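Local coordinates for protein Isomerase/lactonizing enzyme (Agrobacterium fabrum str. C58, PDB 2NQL) that belongs to the mandelate racemase/muconate lactonizing enzyme group of the enolase superfamily, with a capping domain joined to a barrel domain that binds a sodium ion, at residues E348-R351 against R352-D355; P377-A380 against A381-L384. All blocks are in the same frame, centred on the assembly; numbering follows the deposited sequence. Where two conformers were deposited one is given.

Contact 1 (E348-R351 against R352-D355); sequences EPNR and RLLD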
loop_
_atom_site.group_PDB
_atom_site.type_symbol
_atom_site.label_atom_id
_atom_site.label_comp_id
_atom_site.label_asym_id
_atom_site.label_seq_id
_atom_site.Cartn_x
_atom_site.Cartn_y
_atom_site.Cartn_z
ATOM N N GLU A 348 22.755 -19.822 3.462
ATOM C CA GLU A 348 23.800 -20.769 3.053
ATOM C C GLU A 348 23.863 -21.050 1.544
ATOM O O GLU A 348 24.899 -20.775 0.922
ATOM C CB GLU A 348 23.846 -22.019 3.969
ATOM C CG GLU A 348 24.224 -21.641 5.409
ATOM C CD GLU A 348 24.179 -22.806 6.413
ATOM O OE1 GLU A 348 23.272 -23.676 6.339
ATOM O OE2 GLU A 348 25.067 -22.822 7.290
ATOM N N PRO A 349 22.743 -21.511 0.922
ATOM C CA PRO A 349 22.734 -21.699 -0.537
ATOM C C PRO A 349 23.012 -20.474 -1.400
ATOM O O PRO A 349 23.557 -20.634 -2.503
ATOM C CB PRO A 349 21.322 -22.206 -0.832
ATOM C CG PRO A 349 20.797 -22.688 0.411
ATOM C CD PRO A 349 21.448 -21.899 1.505
ATOM N N ASN A 350 22.663 -19.267 -0.955
ATOM C CA ASN A 350 22.899 -18.092 -1.777
ATOM C C ASN A 350 24.305 -17.429 -1.696
ATOM O O ASN A 350 24.556 -16.421 -2.341
ATOM C CB ASN A 350 21.708 -17.117 -1.664
ATOM C CG ASN A 350 20.340 -17.802 -1.943
ATOM O OD1 ASN A 350 20.262 -18.983 -2.335
ATOM N ND2 ASN A 350 19.263 -17.065 -1.715
ATOM N N ARG A 351 25.237 -18.037 -0.937
ATOM C CA ARG A 351 26.642 -17.595 -0.988
ATOM C C ARG A 351 27.164 -17.614 -2.438
ATOM O O ARG A 351 27.906 -16.722 -2.854
ATOM C CB ARG A 351 27.540 -18.481 -0.105
ATOM C CG ARG A 351 27.509 -18.131 1.374
ATOM C CD ARG A 351 28.742 -18.721 2.088
ATOM N NE ARG A 351 28.756 -18.493 3.540
ATOM C CZ ARG A 351 28.196 -19.329 4.399
ATOM N NH1 ARG A 351 27.578 -20.403 3.929
ATOM N NH2 ARG A 351 28.233 -19.106 5.711
ATOM N N ARG A 352 26.734 -18.631 -3.192
ATOM C CA ARG A 352 27.095 -18.823 -4.588
ATOM C C ARG A 352 26.562 -17.721 -5.491
ATOM O O ARG A 352 27.065 -17.530 -6.590
ATOM C CB ARG A 352 26.518 -20.141 -5.092
ATOM C CG ARG A 352 27.489 -21.258 -5.013
ATOM C CD ARG A 352 26.811 -22.591 -5.215
ATOM N NE ARG A 352 27.164 -23.473 -4.104
ATOM C CZ ARG A 352 26.321 -23.831 -3.137
ATOM N NH1 ARG A 352 26.747 -24.617 -2.157
ATOM N NH2 ARG A 352 25.054 -23.399 -3.138
ATOM N N LEU A 353 25.527 -17.035 -5.017
ATOM C CA LEU A 353 24.831 -16.039 -5.821
ATOM C C LEU A 353 25.464 -14.661 -5.670
ATOM O O LEU A 353 25.058 -13.705 -6.339
ATOM C CB LEU A 353 23.346 -16.012 -5.439
ATOM C CG LEU A 353 22.500 -17.242 -5.850
ATOM C CD1 LEU A 353 21.027 -17.041 -5.480
ATOM C CD2 LEU A 353 22.640 -17.597 -7.325
ATOM N N LEU A 354 26.467 -14.556 -4.791
ATOM C CA LEU A 354 27.048 -13.259 -4.454
ATOM C C LEU A 354 28.566 -13.231 -4.547
ATOM O O LEU A 354 29.240 -14.197 -4.144
ATOM C CB LEU A 354 26.696 -12.909 -3.011
ATOM C CG LEU A 354 25.219 -12.714 -2.674
ATOM C CD1 LEU A 354 25.109 -12.600 -1.178
ATOM C CD2 LEU A 354 24.728 -11.437 -3.356
ATOM N N ASP A 355 29.096 -12.112 -5.026
ATOM C CA ASP A 355 30.507 -11.707 -4.746
ATOM C C ASP A 355 30.537 -10.738 -3.559
ATOM O O ASP A 355 29.767 -9.772 -3.519
ATOM C CB ASP A 355 31.130 -10.977 -5.956
ATOM C CG ASP A 355 31.263 -11.858 -7.182
ATOM O OD1 ASP A 355 31.425 -13.090 -7.027
ATOM O OD2 ASP A 355 31.214 -11.308 -8.312
HETATM O O HOH W 1 26.316 -21.254 -1.572
#
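One water molecule joins P349 to R352. It accepts from the R352 backbone N at 3.1 Å and donates to E348 O at 2.9 Å, with a weaker donated bond to P349 O, and so links two carbonyls to the N-H of R352 across the turn. The direct bonds show how tightly the backbone is wound. L353 N donates to N350 O at 2.9 Å, and L354 N follows with a bond to R351 O at 3.2 Å. N350 and L353 run alongside each other, pointing the same way, N350 with its CG beside the backbone N (chi1 -52°); in the N350 conformer described, CG lies 3.7 Å from L353 CD1. The amide ND2 of N350 is bonded to G319 O, while buried L353 packs on L13 and Q15 of strand 5-15. L354 takes a smaller part, its CG lying 3.8 Å from N350 O. The two arginines go separate ways. R351 is extended from CG to NE, and its NH2 forms a salt bridge with D359. R352 instead bends at its third torsion, which brings NH2 back to 3.2 Å from P349 O, obliquely and at an angle too poor for a hydrogen bond. Electrostatic attraction may still contribute there. Three-residue bonds repeated at successive positions are the mark of two overlapping type I beta turns, here N350-L353 and R351-L354, which carry the chain from helix 344-347 into the short strand 354-355.

Contact 2 (P377-A380 against A381-L384); sequences PSEA and ALGL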
loop_
_atom_site.group_PDB
_atom_site.type_symbol
_atom_site.label_atom_id
_atom_site.label_comp_id
_atom_site.label_asym_id
_atom_site.label_seq_id
_atom_site.Cartn_x
_atom_site.Cartn_y
_atom_site.Cartn_z
ATOM N N PRO A 377 25.624 -9.387 -7.293
ATOM C CA PRO A 377 25.382 -10.715 -7.846
ATOM C C PRO A 377 26.655 -11.299 -8.438
ATOM O O PRO A 377 27.471 -10.584 -9.038
ATOM C CB PRO A 377 24.328 -10.457 -8.940
ATOM C CG PRO A 377 23.573 -9.217 -8.389
ATOM C CD PRO A 377 24.733 -8.378 -7.915
ATOM N N SER A 378 26.863 -12.588 -8.180
ATOM C CA SER A 378 28.026 -13.282 -8.731
ATOM C C SER A 378 27.813 -13.518 -10.222
ATOM O O SER A 378 26.691 -13.366 -10.747
ATOM C CB SER A 378 28.219 -14.625 -8.010
ATOM O OG SER A 378 27.119 -15.498 -8.290
ATOM N N GLU A 379 28.875 -13.925 -10.910
ATOM C CA GLU A 379 28.768 -14.330 -12.310
ATOM C C GLU A 379 27.713 -15.424 -12.522
ATOM O O GLU A 379 26.945 -15.366 -13.502
ATOM C CB GLU A 379 30.143 -14.758 -12.857
ATOM C CG GLU A 379 30.281 -14.722 -14.372
ATOM C CD GLU A 379 29.983 -13.351 -15.002
ATOM O OE1 GLU A 379 30.513 -12.317 -14.532
ATOM O OE2 GLU A 379 29.219 -13.316 -15.987
ATOM N N ALA A 380 27.640 -16.380 -11.589
ATOM C CA ALA A 380 26.592 -17.412 -11.614
ATOM C C ALA A 380 25.190 -16.787 -11.545
ATOM O O ALA A 380 24.317 -17.148 -12.336
ATOM C CB ALA A 380 26.783 -18.420 -10.489
ATOM N N ALA A 381 24.994 -15.845 -10.620
ATOM C CA ALA A 381 23.691 -15.145 -10.503
ATOM C C ALA A 381 23.350 -14.401 -11.803
ATOM O O ALA A 381 22.198 -14.436 -12.254
ATOM C CB ALA A 381 23.701 -14.197 -9.364
ATOM N N LEU A 382 24.344 -13.767 -12.422
ATOM C CA LEU A 382 24.111 -13.025 -13.684
ATOM C C LEU A 382 23.668 -13.926 -14.811
ATOM O O LEU A 382 22.958 -13.477 -15.712
ATOM C CB LEU A 382 25.337 -12.238 -14.123
ATOM C CG LEU A 382 25.803 -11.054 -13.281
ATOM C CD1 LEU A 382 26.977 -10.428 -13.995
ATOM C CD2 LEU A 382 24.699 -10.017 -13.035
ATOM N N GLY A 383 24.057 -15.201 -14.755
ATOM C CA GLY A 383 23.598 -16.184 -15.742
ATOM C C GLY A 383 22.131 -16.541 -15.559
ATOM O O GLY A 383 21.478 -16.984 -16.486
ATOM N N LEU A 384 21.615 -16.343 -14.351
ATOM C CA LEU A 384 20.260 -16.788 -13.991
ATOM C C LEU A 384 19.183 -15.689 -14.100
ATOM O O LEU A 384 18.009 -15.987 -14.298
ATOM C CB LEU A 384 20.260 -17.357 -12.577
ATOM C CG LEU A 384 21.161 -18.591 -12.407
ATOM C CD1 LEU A 384 21.050 -19.106 -10.963
ATOM C CD2 LEU A 384 20.789 -19.657 -13.462
#
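A helix N-cap with a hydrophobic staple around it starts the short helix 379-384 near the C-terminus, directly after strand 376-377. The capping residue is S378, whose OG accepts from A381 N at 3.2 Å in a nearly straight bond (165°). With chi1 at 66° the hydroxyl sits between the backbone N and the carbonyl carbon, turned toward the first turn of the helix, where an amide would otherwise lack an acceptor within the helix. The same OG is also hydrogen-bonded to R352 O, so the cap is tied to the turn at 350-354 as well. Behind the cap, P377 and L382 flank S378 and the first turn as the two halves of the staple: P377 CB lies 4.1 Å from L382 CD2 and 3.8 Å from A381 CB. Both P377 and L382 also touch W66 of strand 64-70, and this apolar patch packs the helix on the N-terminal antiparallel sheet. The regular helical bonding begins with L382 N donating to S378 O at 2.9 Å and continues with G383 N to E379 O at 3.2 Å. A380 O receives weak bonds from G383 N and L384 N, while L384 N also donates to A381 O at 2.9 Å. L384 leans on L13 and Q15 of strand 5-15. On the exposed side, E379 is bent at chi2 (57°), which folds its carboxylate back across L382 until OE1 lies 4.0 Å from L382 CD1.

S378 is the meeting point of the two contacts, whose centres are about 10 Å apart. The turns of contact 1 offer two carbonyls to the start of the helix in contact 2: R352 O lies 2.7 Å from S378 OG, and L353 O lies 2.8 Å from S378 N, both probably hydrogen bonds. The second continues the antiparallel pairing of strands 354-355 and 376-377 by one pair beyond their ends. L353 O also packs against A381 CB at 3.4 Å. Both contacts pack on strand 5-15 of the N-terminal sheet. Neither includes E240 or E266, the residues of the sodium site.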